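Local coordinates for protein shikimate 5-dehydrogenase AroE (5-dehydroshikimate reductase) (PDB 4P4G) that binds shikimate and probably catalyses the NADP-dependent interconversion of 3-dehydroshikimate and shikimate on the pathway to chorismate, at residues 17-20 and 21-24; 239-242 and 243-247; 27-31 and 32-36; 255-258 and 259-263; 50-53 and 54-57. All blocks are in the same frame, centred on the assembly; numbering follows the deposited sequence.

Overall arrangement
Contacts 1 and 2 hold shikimate from two parts of the chain far apart in sequence, Ser18 and Ser20 at its carboxylate, Gln243 and Gln247 at a ring hydroxyl. Their centres lie about 11 Å apart, and they meet directly, with a probable hydrogen bond of 3.3 Å between His24 NE2 and Gln247 OE1. Helix 20-30 runs on from contact 1 to contact 3, where it ends. Contact 4 starts the helix that follows the one of contact 2, centres about 10 Å apart, and it touches contacts 1, 2 and 3; Ala30 CB and Ala260 CB approach to 3.6 Å. Contact 5 touches none of the others; the closest, contact 3, is about 10 Å away between nearest atoms.

Contact 1 (17-20 and 21-24); sequences HSRS and PQLH. With SKM ((3R,4S,5R)-3,4,5-trihydroxycyclohex-1-ene-1-carboxylic acid), chain C.
Ser20 and His24 are joined by the first-turn backbone bond of helix 20-30, from His24 N to Ser20 O (2.9 Å), with Arg19 at the N-cap. A water adds a second link between them: it donates to Ser20 OG and lies in the plane of the His24 ring, 3.0 Å from His24 NE2. The other ring nitrogen, ND1, is hydrogen-bonded to Tyr28 OH.

Both serine hydroxyls also donate to shikimate. Ser20 OG reaches carboxylate oxygen O2 over 2.7 Å, and Ser18 OG donates to the same oxygen, although the modelled separation is so short that its exact length is doubtful. With OG anti to its own nitrogen (chi1 174°), Ser18 also accepts from Ser20 N at 3.1 Å, an ST turn that fixes the hydroxyl facing the ligand. The helix start would probably add some positive potential near the carboxylate.

Arg19 and Gln22 run close together. Gln22 folds back at chi2 (93°), bringing OE1 within 3.3 Å of Arg19 CA and NE2 within 3.5 Å of Arg19 CD; amide and guanidinium planes are only 15° apart. Arg19 NH1 reaches His17 O in the carbonyl plane and forms a salt bridge with Asp216.

Pro21 and Ser20 rest on Tyr38 of strand 37-42, while Leu23 packs between Leu240 of helix 236-252 and Leu265 of helix 258-267.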
loop_
_atom_site.group_PDB
_atom_site.type_symbol
_atom_site.label_atom_id
_atom_site.label_comp_id
_atom_site.label_asym_id
_atom_site.label_seq_id
_atom_site.Cartn_x
_atom_site.Cartn_y
_atom_site.Cartn_z
ATOM N N HIS A 17 -6.685 14.170 -0.327
ATOM C CA HIS A 17 -6.167 13.817 0.998
ATOM C C HIS A 17 -4.708 13.362 1.003
ATOM O O HIS A 17 -4.111 13.224 2.075
ATOM C CB HIS A 17 -6.976 12.642 1.547
ATOM C CG HIS A 17 -6.705 11.356 0.823
ATOM N ND1 HIS A 17 -7.279 11.055 -0.394
ATOM C CD2 HIS A 17 -5.895 10.312 1.126
ATOM C CE1 HIS A 17 -6.839 9.878 -0.806
ATOM N NE2 HIS A 17 -5.998 9.407 0.098
ATOM N N SER A 18 -4.135 13.082 -0.165
ATOM C CA SER A 18 -2.839 12.400 -0.198
ATOM C C SER A 18 -1.743 13.204 0.475
ATOM O O SER A 18 -1.602 14.391 0.207
ATOM C CB SER A 18 -2.422 12.076 -1.630
ATOM O OG SER A 18 -1.103 11.548 -1.644
ATOM N N ARG A 19 -0.976 12.556 1.357
ATOM C CA ARG A 19 0.191 13.186 1.966
ATOM C C ARG A 19 1.506 12.787 1.278
ATOM O O ARG A 19 2.586 13.066 1.793
ATOM C CB ARG A 19 0.280 12.865 3.463
ATOM C CG ARG A 19 -0.953 13.210 4.288
ATOM C CD ARG A 19 -1.440 14.616 4.055
ATOM N NE ARG A 19 -2.213 15.134 5.187
ATOM C CZ ARG A 19 -3.487 14.844 5.437
ATOM N NH1 ARG A 19 -4.170 14.019 4.645
ATOM N NH2 ARG A 19 -4.085 15.382 6.493
ATOM N N SER A 20 1.420 12.127 0.125
ATOM C CA SER A 20 2.616 11.849 -0.666
ATOM C C SER A 20 3.432 13.079 -1.047
ATOM O O SER A 20 4.672 13.017 -0.980
ATOM C CB SER A 20 2.280 11.051 -1.929
ATOM O OG SER A 20 2.184 9.682 -1.629
ATOM N N PRO A 21 2.773 14.183 -1.486
ATOM C CA PRO A 21 3.587 15.336 -1.889
ATOM C C PRO A 21 4.455 15.861 -0.756
ATOM O O PRO A 21 5.596 16.217 -1.012
ATOM C CB PRO A 21 2.544 16.393 -2.274
ATOM C CG PRO A 21 1.336 15.609 -2.694
ATOM C CD PRO A 21 1.335 14.433 -1.723
ATOM N N GLN A 22 3.911 15.917 0.458
ATOM C CA GLN A 22 4.675 16.387 1.609
ATOM C C GLN A 22 5.967 15.585 1.767
ATOM O O GLN A 22 7.043 16.163 2.004
ATOM C CB GLN A 22 3.835 16.323 2.887
ATOM C CG GLN A 22 2.759 17.408 2.997
ATOM C CD GLN A 22 1.406 16.983 2.466
ATOM O OE1 GLN A 22 1.306 16.253 1.477
ATOM N NE2 GLN A 22 0.340 17.443 3.133
ATOM N N LEU A 23 5.873 14.262 1.620
ATOM C CA LEU A 23 7.034 13.390 1.814
ATOM C C LEU A 23 8.030 13.523 0.674
ATOM O O LEU A 23 9.231 13.602 0.894
ATOM C CB LEU A 23 6.611 11.927 1.948
ATOM C CG LEU A 23 5.802 11.568 3.182
ATOM C CD1 LEU A 23 5.632 10.054 3.257
ATOM C CD2 LEU A 23 6.473 12.107 4.437
ATOM N N HIS A 24 7.536 13.524 -0.555
ATOM C CA HIS A 24 8.432 13.607 -1.699
ATOM C C HIS A 24 9.102 14.974 -1.795
ATOM O O HIS A 24 10.291 15.056 -2.089
ATOM C CB HIS A 24 7.668 13.317 -2.991
ATOM C CG HIS A 24 7.450 11.865 -3.248
ATOM N ND1 HIS A 24 8.179 11.161 -4.192
ATOM C CD2 HIS A 24 6.593 10.976 -2.698
ATOM C CE1 HIS A 24 7.768 9.908 -4.209
ATOM N NE2 HIS A 24 6.800 9.770 -3.315
HETATM O O12 SKM C . 1.021 3.072 -2.587
HETATM C C8 SKM C . 0.791 4.369 -2.043
HETATM C C6 SKM C . -0.530 4.347 -1.327
HETATM O O7 SKM C . -1.529 3.744 -2.128
HETATM C C5 SKM C . -0.926 5.704 -1.039
HETATM C C4 SKM C . -0.417 6.818 -1.561
HETATM C C1 SKM C . -0.988 8.162 -1.141
HETATM O O2 SKM C . -0.466 9.203 -1.565
HETATM O O3 SKM C . -1.965 8.233 -0.373
HETATM C C10 SKM C . 0.754 6.812 -2.588
HETATM C C9 SKM C . 0.862 5.369 -3.163
HETATM O O11 SKM C . 2.104 5.308 -3.772
HETATM O O HOH W 1 4.488 8.089 -2.277
#

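Contact 2 (239-242 and 243-247); sequences MLLH and QAFAQ. With SKM ((3R,4S,5R)-3,4,5-trihydroxycyclohex-1-ene-1-carboxylic acid), chain C.
Gln243 folds back against the carbonyls of Met239 and Leu240, one turn earlier in its helix. CB lies beside Met239 O, which accepts the backbone bond from Gln243 N. CG takes the crowded position between the backbone N and carbonyl carbon (chi1 67°), which keeps it 3.2 Å from Met239 O and close to Leu240 O as well. A second bend, at chi2, lays CD alongside Leu240 O and splits the amide's duties. NE2 donates inward to a lone pair of Leu240 O over 2.9 Å, in the carbonyl plane, and is flanked by Leu240 CD1 at 3.6 Å. Gln243 OE1 is thereby turned to the ligand and accepts from hydroxyl O11 of shikimate (SKM O11) at 3.1 Å.

Helix 236-252 thus presents one flank to the substrate pocket, between the parallel-sheet domain and the substrate-binding domain. One turn on, Gln247 extends beyond CG to bring NE2 to the same hydroxyl, donating to O11 over 3.0 Å; its OE1 is held by Ser63. Leu240 CD1 supplies an apolar contact to the ligand, 3.8 Å from ring carbon C4.

Another side of the helix carries Leu241, His242 and Phe245. Leu241 O sits over the centre of the Phe245 ring, and Leu241 CG touches the ring's tip at CZ (3.6 Å). Phe245 turns its edge to the face of His242 in an offset edge-to-face pair, centroids 5.4 Å apart and planes at 80°, with CE2 near His242 ND1. Arg258 adds a cation-pi contact to Phe245.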
loop_
_atom_site.group_PDB
_atom_site.type_symbol
_atom_site.label_atom_id
_atom_site.label_comp_id
_atom_site.label_asym_id
_atom_site.label_seq_id
_atom_site.Cartn_x
_atom_site.Cartn_y
_atom_site.Cartn_z
ATOM N N MET A 239 2.828 3.125 6.789
ATOM C CA MET A 239 2.917 2.439 5.492
ATOM C C MET A 239 3.301 3.423 4.387
ATOM O O MET A 239 4.130 3.111 3.533
ATOM C CB MET A 239 1.602 1.742 5.125
ATOM C CG MET A 239 1.733 0.822 3.912
ATOM S SD MET A 239 0.190 0.021 3.457
ATOM C CE MET A 239 -0.436 -0.425 5.071
ATOM N N LEU A 240 2.709 4.616 4.415
ATOM C CA LEU A 240 3.023 5.652 3.426
ATOM C C LEU A 240 4.508 6.022 3.417
ATOM O O LEU A 240 5.121 6.115 2.363
ATOM C CB LEU A 240 2.180 6.907 3.686
ATOM C CG LEU A 240 2.434 8.044 2.690
ATOM C CD1 LEU A 240 1.813 7.686 1.337
ATOM C CD2 LEU A 240 1.870 9.353 3.240
ATOM N N LEU A 241 5.080 6.238 4.597
ATOM C CA LEU A 241 6.497 6.547 4.733
ATOM C C LEU A 241 7.368 5.450 4.148
ATOM O O LEU A 241 8.259 5.717 3.335
ATOM C CB LEU A 241 6.848 6.691 6.208
ATOM C CG LEU A 241 8.324 6.991 6.481
ATOM C CD1 LEU A 241 8.737 8.311 5.854
ATOM C CD2 LEU A 241 8.575 7.006 7.974
ATOM N N HIS A 242 7.120 4.214 4.564
ATOM C CA HIS A 242 8.001 3.128 4.166
ATOM C C HIS A 242 7.911 2.795 2.677
ATOM O O HIS A 242 8.915 2.428 2.075
ATOM C CB HIS A 242 7.816 1.902 5.066
ATOM C CG HIS A 242 8.450 2.074 6.409
ATOM N ND1 HIS A 242 9.769 1.761 6.646
ATOM C CD2 HIS A 242 7.960 2.569 7.570
ATOM C CE1 HIS A 242 10.062 2.036 7.909
ATOM N NE2 HIS A 242 8.982 2.524 8.490
ATOM N N GLN A 243 6.733 2.942 2.076
ATOM C CA GLN A 243 6.629 2.722 0.626
ATOM C C GLN A 243 7.218 3.896 -0.151
ATOM O O GLN A 243 7.581 3.757 -1.320
ATOM C CB GLN A 243 5.176 2.445 0.194
ATOM C CG GLN A 243 4.215 3.610 0.352
ATOM C CD GLN A 243 4.285 4.600 -0.791
ATOM O OE1 GLN A 243 4.325 4.220 -1.963
ATOM N NE2 GLN A 243 4.315 5.880 -0.456
ATOM N N ALA A 244 7.316 5.054 0.493
ATOM C CA ALA A 244 7.767 6.256 -0.200
ATOM C C ALA A 244 9.277 6.230 -0.430
ATOM O O ALA A 244 9.750 6.795 -1.404
ATOM C CB ALA A 244 7.363 7.501 0.558
ATOM N N PHE A 245 10.023 5.580 0.462
ATOM C CA PHE A 245 11.480 5.498 0.324
ATOM C C PHE A 245 11.902 4.972 -1.049
ATOM O O PHE A 245 12.719 5.578 -1.738
ATOM C CB PHE A 245 12.083 4.586 1.398
ATOM C CG PHE A 245 11.914 5.089 2.804
ATOM C CD1 PHE A 245 11.970 6.447 3.098
ATOM C CD2 PHE A 245 11.720 4.188 3.841
ATOM C CE1 PHE A 245 11.822 6.897 4.407
ATOM C CE2 PHE A 245 11.573 4.632 5.144
ATOM C CZ PHE A 245 11.623 5.983 5.428
ATOM N N ALA A 246 11.335 3.844 -1.457
ATOM C CA ALA A 246 11.745 3.222 -2.705
ATOM C C ALA A 246 11.249 4.021 -3.901
ATOM O O ALA A 246 11.839 3.968 -4.978
ATOM C CB ALA A 246 11.246 1.789 -2.769
ATOM N N GLN A 247 10.139 4.736 -3.724
ATOM C CA GLN A 247 9.633 5.576 -4.799
ATOM C C GLN A 247 10.582 6.740 -5.056
ATOM O O GLN A 247 10.911 7.053 -6.208
ATOM C CB GLN A 247 8.233 6.082 -4.469
ATOM C CG GLN A 247 7.151 5.054 -4.677
ATOM C CD GLN A 247 5.781 5.680 -4.616
ATOM O OE1 GLN A 247 5.617 6.799 -4.104
ATOM N NE2 GLN A 247 4.792 4.984 -5.152
HETATM O O12 SKM C . 1.021 3.072 -2.587
HETATM C C8 SKM C . 0.791 4.369 -2.043
HETATM C C6 SKM C . -0.530 4.347 -1.327
HETATM O O7 SKM C . -1.529 3.744 -2.128
HETATM C C5 SKM C . -0.926 5.704 -1.039
HETATM C C4 SKM C . -0.417 6.818 -1.561
HETATM C C1 SKM C . -0.988 8.162 -1.141
HETATM O O2 SKM C . -0.466 9.203 -1.565
HETATM O O3 SKM C . -1.965 8.233 -0.373
HETATM C C10 SKM C . 0.754 6.812 -2.588
HETATM C C9 SKM C . 0.862 5.369 -3.163
HETATM O O11 SKM C . 2.104 5.308 -3.772
HETATM O O HOH W 2 10.194 1.698 0.146
#

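Contact 3 (27-31 and 32-36); sequences AYRAL and GLHDW
Tyr28 O accepts from Leu33 N (2.8 Å) and Arg29 O from Gly32 N (3.1 Å), the two bonds of a Schellman motif that ends helix 20-30. Gly32 leaves helical geometry with a positive phi of 79°. A type I beta turn from Leu33 to Trp36 follows, and the chain enters strand 37-42, completing a beta-alpha-beta unit with strand 7-12.

The turn swings Trp36 back over the helix end. Its six-membered ring points an edge at the face of Tyr28, with CE3 4.1 Å above the centre of the phenol ring and the planes at 62°. Trp36 CB also touches the rim of that ring, 3.8 Å from Tyr28 CD2. Leu33 fills the corner between them: its CB lies against Tyr28 CB, its CG against Leu31 CB, and its CD1 lies over the centre of one Trp36 face. Beyond these rings the Tyr28 hydroxyl is bonded to His24, and Phe251 and Thr252 of helix 236-252 pack on the cluster.

On the exposed side His34 crosses Arg29 at about a right angle. Its CG stands anti to the carbonyl carbon (chi1 -71°), which carries the imidazole over the last helical turn and leaves CE1 3.3 Å from Arg29 O.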
loop_
_atom_site.group_PDB
_atom_site.type_symbol
_atom_site.label_atom_id
_atom_site.label_comp_id
_atom_site.label_asym_id
_atom_site.label_seq_id
_atom_site.Cartn_x
_atom_site.Cartn_y
_atom_site.Cartn_z
ATOM N N ALA A 27 11.851 15.146 0.590
ATOM C CA ALA A 27 12.976 14.366 0.073
ATOM C C ALA A 27 13.731 15.125 -1.006
ATOM O O ALA A 27 14.961 15.154 -1.001
ATOM C CB ALA A 27 12.495 13.023 -0.465
ATOM N N TYR A 28 13.000 15.725 -1.942
ATOM C CA TYR A 28 13.658 16.403 -3.059
ATOM C C TYR A 28 14.478 17.580 -2.551
ATOM O O TYR A 28 15.601 17.796 -2.999
ATOM C CB TYR A 28 12.668 16.852 -4.139
ATOM C CG TYR A 28 11.801 15.747 -4.715
ATOM C CD1 TYR A 28 12.165 14.407 -4.619
ATOM C CD2 TYR A 28 10.608 16.053 -5.362
ATOM C CE1 TYR A 28 11.356 13.401 -5.144
ATOM C CE2 TYR A 28 9.797 15.062 -5.879
ATOM C CZ TYR A 28 10.171 13.739 -5.764
ATOM O OH TYR A 28 9.358 12.757 -6.279
ATOM N N ARG A 29 13.934 18.334 -1.597
ATOM C CA ARG A 29 14.698 19.417 -0.977
ATOM C C ARG A 29 15.952 18.921 -0.243
ATOM O O ARG A 29 17.013 19.530 -0.325
ATOM C CB ARG A 29 13.804 20.224 -0.030
ATOM C CG ARG A 29 12.744 21.051 -0.747
ATOM C CD ARG A 29 12.111 22.066 0.198
ATOM N NE ARG A 29 11.430 21.423 1.319
ATOM C CZ ARG A 29 10.161 21.020 1.289
ATOM N NH1 ARG A 29 9.440 21.198 0.190
ATOM N NH2 ARG A 29 9.612 20.447 2.357
ATOM N N ALA A 30 15.824 17.814 0.482
ATOM C CA ALA A 30 16.971 17.218 1.172
ATOM C C ALA A 30 18.059 16.766 0.194
ATOM O O ALA A 30 19.252 16.813 0.516
ATOM C CB ALA A 30 16.520 16.053 2.032
ATOM N N LEU A 31 17.638 16.319 -0.989
ATOM C CA LEU A 31 18.567 15.841 -2.013
ATOM C C LEU A 31 19.125 16.971 -2.874
ATOM O O LEU A 31 19.933 16.724 -3.770
ATOM C CB LEU A 31 17.878 14.811 -2.917
ATOM C CG LEU A 31 17.508 13.471 -2.279
ATOM C CD1 LEU A 31 16.667 12.611 -3.230
ATOM C CD2 LEU A 31 18.775 12.736 -1.858
ATOM N N GLY A 32 18.682 18.200 -2.631
ATOM C CA GLY A 32 19.150 19.329 -3.419
ATOM C C GLY A 32 18.487 19.462 -4.779
ATOM O O GLY A 32 18.994 20.169 -5.654
ATOM N N LEU A 33 17.353 18.793 -4.952
ATOM C CA LEU A 33 16.560 18.878 -6.177
ATOM C C LEU A 33 15.462 19.928 -5.999
ATOM O O LEU A 33 14.273 19.622 -6.086
ATOM C CB LEU A 33 15.920 17.521 -6.468
ATOM C CG LEU A 33 16.860 16.321 -6.490
ATOM C CD1 LEU A 33 16.069 15.031 -6.631
ATOM C CD2 LEU A 33 17.858 16.446 -7.613
ATOM N N HIS A 34 15.864 21.171 -5.764
ATOM C CA HIS A 34 14.945 22.185 -5.244
ATOM C C HIS A 34 13.816 22.671 -6.165
ATOM O O HIS A 34 12.806 23.179 -5.674
ATOM C CB HIS A 34 15.734 23.371 -4.669
ATOM C CG HIS A 34 16.449 23.051 -3.392
ATOM N ND1 HIS A 34 15.808 23.010 -2.173
ATOM C CD2 HIS A 34 17.746 22.746 -3.146
ATOM C CE1 HIS A 34 16.679 22.698 -1.228
ATOM N NE2 HIS A 34 17.861 22.528 -1.793
ATOM N N ASP A 35 13.977 22.515 -7.478
ATOM C CA ASP A 35 12.967 22.974 -8.432
ATOM C C ASP A 35 12.036 21.856 -8.910
ATOM O O ASP A 35 11.182 22.066 -9.781
ATOM C CB ASP A 35 13.647 23.614 -9.633
ATOM C CG ASP A 35 14.785 22.772 -10.165
ATOM O OD1 ASP A 35 15.111 21.749 -9.527
ATOM O OD2 ASP A 35 15.369 23.148 -11.204
ATOM N N TRP A 36 12.207 20.665 -8.355
ATOM C CA TRP A 36 11.316 19.555 -8.681
ATOM C C TRP A 36 9.931 19.788 -8.068
ATOM O O TRP A 36 9.803 20.359 -6.975
ATOM C CB TRP A 36 11.893 18.224 -8.180
ATOM C CG TRP A 36 13.069 17.695 -8.975
ATOM C CD1 TRP A 36 14.054 18.419 -9.588
ATOM C CD2 TRP A 36 13.365 16.315 -9.236
ATOM N NE1 TRP A 36 14.938 17.574 -10.218
ATOM C CE2 TRP A 36 14.536 16.278 -10.015
ATOM C CE3 TRP A 36 12.748 15.109 -8.887
ATOM C CZ2 TRP A 36 15.111 15.074 -10.443
ATOM C CZ3 TRP A 36 13.318 13.915 -9.328
ATOM C CH2 TRP A 36 14.479 13.912 -10.099
#

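Contact 4 (255-258 and 259-263); sequences PAPR and EAMTC
Glu259 curls back on Pro257, the N-cap residue. Its CG is wedged between its own nitrogen and carbonyl carbon (chi1 69°), and a bend at chi2 returns the carboxylate along the chain, with OE2 3.4 Å from Pro257 CB. OE1 comes near Arg258 N, but the angle is too poor for a hydrogen bond; that nitrogen instead makes a weak bond to Ala256 O across the inverse gamma turn centred on Pro257. Ala260 follows with CB against Pro257 CB, 4.2 Å away, on the side where Ala30 of helix 20-30 packs.

The turn delivers the chain into helix 258-267, whose first regular bond runs from Met261 N to Pro257 O (3.1 Å). Met261 CG hugs the same oxygen at 3.4 Å. With chi2 extended (172°), SD reaches the proline ring, 4.0 Å from Pro257 CD, and comes near Ala256 CB; chi3 then turns only CE. Val248 and Phe245 of helix 236-252 meet this methionine too.

Thr262 grips Arg258 O twice. Its backbone N donates over 2.9 Å, and OG1, placed beside that nitrogen (chi1 -59°), donates over 2.8 Å from the opposite face of the carbonyl plane.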
loop_
_atom_site.group_PDB
_atom_site.type_symbol
_atom_site.label_atom_id
_atom_site.label_comp_id
_atom_site.label_asym_id
_atom_site.label_seq_id
_atom_site.Cartn_x
_atom_site.Cartn_y
_atom_site.Cartn_z
ATOM N N PRO A 255 19.855 7.681 -3.054
ATOM C CA PRO A 255 19.328 6.998 -1.863
ATOM C C PRO A 255 18.268 7.863 -1.197
ATOM O O PRO A 255 18.384 9.091 -1.196
ATOM C CB PRO A 255 20.551 6.897 -0.938
ATOM C CG PRO A 255 21.750 7.189 -1.814
ATOM C CD PRO A 255 21.245 8.125 -2.863
ATOM N N ALA A 256 17.249 7.237 -0.623
ATOM C CA ALA A 256 16.198 8.006 0.030
ATOM C C ALA A 256 16.766 8.687 1.265
ATOM O O ALA A 256 17.496 8.074 2.041
ATOM C CB ALA A 256 15.020 7.115 0.398
ATOM N N PRO A 257 16.449 9.974 1.436
ATOM C CA PRO A 257 16.864 10.701 2.637
ATOM C C PRO A 257 15.872 10.399 3.754
ATOM O O PRO A 257 14.927 11.162 4.020
ATOM C CB PRO A 257 16.797 12.167 2.193
ATOM C CG PRO A 257 15.742 12.190 1.140
ATOM C CD PRO A 257 15.763 10.843 0.461
ATOM N N ARG A 258 16.083 9.247 4.388
ATOM C CA ARG A 258 15.129 8.707 5.343
ATOM C C ARG A 258 14.881 9.620 6.542
ATOM O O ARG A 258 13.746 9.744 6.981
ATOM C CB ARG A 258 15.559 7.295 5.778
ATOM C CG ARG A 258 15.494 6.283 4.623
ATOM C CD ARG A 258 16.090 4.930 4.982
ATOM N NE ARG A 258 15.320 3.821 4.423
ATOM C CZ ARG A 258 15.450 3.354 3.184
ATOM N NH1 ARG A 258 16.321 3.901 2.346
ATOM N NH2 ARG A 258 14.701 2.335 2.778
ATOM N N GLU A 259 15.932 10.253 7.065
ATOM C CA GLU A 259 15.795 11.204 8.176
ATOM C C GLU A 259 14.855 12.361 7.809
ATOM O O GLU A 259 13.904 12.667 8.538
ATOM C CB GLU A 259 17.181 11.718 8.630
ATOM C CG GLU A 259 17.939 12.654 7.641
ATOM C CD GLU A 259 17.977 12.126 6.198
ATOM O OE1 GLU A 259 17.841 10.907 5.998
ATOM O OE2 GLU A 259 18.135 12.919 5.267
ATOM N N ALA A 260 15.098 12.983 6.661
ATOM C CA ALA A 260 14.291 14.114 6.221
ATOM C C ALA A 260 12.837 13.722 6.010
ATOM O O ALA A 260 11.926 14.491 6.339
ATOM C CB ALA A 260 14.866 14.708 4.942
ATOM N N MET A 261 12.611 12.535 5.455
ATOM C CA MET A 261 11.253 12.100 5.170
ATOM C C MET A 261 10.529 11.743 6.460
ATOM O O MET A 261 9.329 11.973 6.593
ATOM C CB MET A 261 11.262 10.928 4.193
ATOM C CG MET A 261 11.769 11.351 2.824
ATOM S SD MET A 261 12.025 9.956 1.714
ATOM C CE MET A 261 10.344 9.449 1.398
ATOM N N THR A 262 11.271 11.207 7.418
ATOM C CA THR A 262 10.672 10.869 8.706
ATOM C C THR A 262 10.295 12.144 9.455
ATOM O O THR A 262 9.219 12.222 10.059
ATOM C CB THR A 262 11.604 9.993 9.552
ATOM O OG1 THR A 262 11.901 8.789 8.836
ATOM C CG2 THR A 262 10.933 9.632 10.864
ATOM N N CYS A 263 11.157 13.155 9.394
ATOM C CA CYS A 263 10.805 14.465 9.944
ATOM C C CYS A 263 9.592 15.108 9.261
ATOM O O CYS A 263 8.809 15.812 9.906
ATOM C CB CYS A 263 11.994 15.402 9.864
ATOM S SG CYS A 263 13.317 14.912 10.960
#

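Contact 5 (50-53 and 54-57); sequences VVVG and GFGP
Phe55 lies across Val51 and Val52 where helix 48-53 gives way to the loop before strand 59-64. The segment belongs to a beta-alpha-beta crossover that leaves strand 37-42 and returns parallel to it in strand 59-64, on the other side of strand 7-12.

Backbone bonds draw the chain round the helix end. Gly54 N donates to Val51 O and Phe55 N to Val52 O, each over 3.1 Å. Both donors stand well above the carbonyl planes, away from the lone pairs, as is usual for such i to i+3 bonds. The second bond is the straighter, at 163°.

One face of the Phe55 ring receives the helix backbone. Val51 O lies 3.6 Å above the ring plane, displaced toward the CD1-CE1 side. Val52 CA makes a CH-pi contact over the CD2-CE2 side, 4.1 Å from the centroid.

Apolar contacts extend this overlap. CG of Phe55 is anti to its carbonyl carbon (chi1 -73°), which leans the ring back over the last turn. Val51 CG1 meets CZ and Val52 CG1 meets CD2, each at 4.0 Å. The ring also stacks with Trp59 and touches Ile41 and Trp99, while the two valines rest on Leu11.

A water bridges the two carbonyls, donating 2.7 Å to Val52 O and, over a longer 3.3 Å, to Phe55 O.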
loop_
_atom_site.group_PDB
_atom_site.type_symbol
_atom_site.label_atom_id
_atom_site.label_comp_id
_atom_site.label_asym_id
_atom_site.label_seq_id
_atom_site.Cartn_x
_atom_site.Cartn_y
_atom_site.Cartn_z
ATOM N N VAL A 50 -4.469 7.600 -20.506
ATOM C CA VAL A 50 -4.504 8.877 -21.226
ATOM C C VAL A 50 -3.809 9.989 -20.423
ATOM O O VAL A 50 -3.101 10.835 -20.987
ATOM C CB VAL A 50 -5.937 9.276 -21.613
ATOM C CG1 VAL A 50 -5.963 10.704 -22.145
ATOM C CG2 VAL A 50 -6.471 8.326 -22.677
ATOM N N VAL A 51 -3.990 9.978 -19.108
ATOM C CA VAL A 51 -3.279 10.927 -18.253
ATOM C C VAL A 51 -1.756 10.733 -18.340
ATOM O O VAL A 51 -1.010 11.665 -18.670
ATOM C CB VAL A 51 -3.754 10.823 -16.798
ATOM C CG1 VAL A 51 -2.851 11.635 -15.884
ATOM C CG2 VAL A 51 -5.217 11.290 -16.688
ATOM N N VAL A 52 -1.294 9.519 -18.067
ATOM C CA VAL A 52 0.149 9.257 -18.094
ATOM C C VAL A 52 0.729 9.389 -19.501
ATOM O O VAL A 52 1.839 9.905 -19.680
ATOM C CB VAL A 52 0.503 7.883 -17.495
ATOM C CG1 VAL A 52 2.018 7.703 -17.457
ATOM C CG2 VAL A 52 -0.048 7.750 -16.094
ATOM N N GLY A 53 -0.035 8.953 -20.503
ATOM C CA GLY A 53 0.406 9.032 -21.886
ATOM C C GLY A 53 0.545 10.461 -22.374
ATOM O O GLY A 53 1.160 10.721 -23.410
ATOM N N GLY A 54 -0.051 11.394 -21.640
ATOM C CA GLY A 54 0.009 12.794 -22.008
ATOM C C GLY A 54 1.178 13.551 -21.405
ATOM O O GLY A 54 1.437 14.685 -21.801
ATOM N N PHE A 55 1.899 12.926 -20.473
ATOM C CA PHE A 55 3.001 13.592 -19.774
ATOM C C PHE A 55 4.151 13.965 -20.696
ATOM O O PHE A 55 4.511 13.198 -21.590
ATOM C CB PHE A 55 3.559 12.720 -18.642
ATOM C CG PHE A 55 2.659 12.612 -17.444
ATOM C CD1 PHE A 55 1.715 13.593 -17.159
ATOM C CD2 PHE A 55 2.766 11.524 -16.596
ATOM C CE1 PHE A 55 0.888 13.480 -16.035
ATOM C CE2 PHE A 55 1.943 11.403 -15.489
ATOM C CZ PHE A 55 1.007 12.387 -15.206
ATOM N N GLY A 56 4.733 15.139 -20.457
ATOM C CA GLY A 56 5.910 15.588 -21.179
ATOM C C GLY A 56 7.195 14.946 -20.687
ATOM O O GLY A 56 7.181 14.134 -19.767
ATOM N N PRO A 57 8.331 15.328 -21.289
ATOM C CA PRO A 57 9.600 14.640 -21.032
ATOM C C PRO A 57 10.219 14.987 -19.676
ATOM O O PRO A 57 11.186 14.346 -19.277
ATOM C CB PRO A 57 10.496 15.128 -22.176
ATOM C CG PRO A 57 9.979 16.488 -22.493
ATOM C CD PRO A 57 8.487 16.445 -22.239
HETATM O O HOH W 3 4.017 9.958 -21.329
#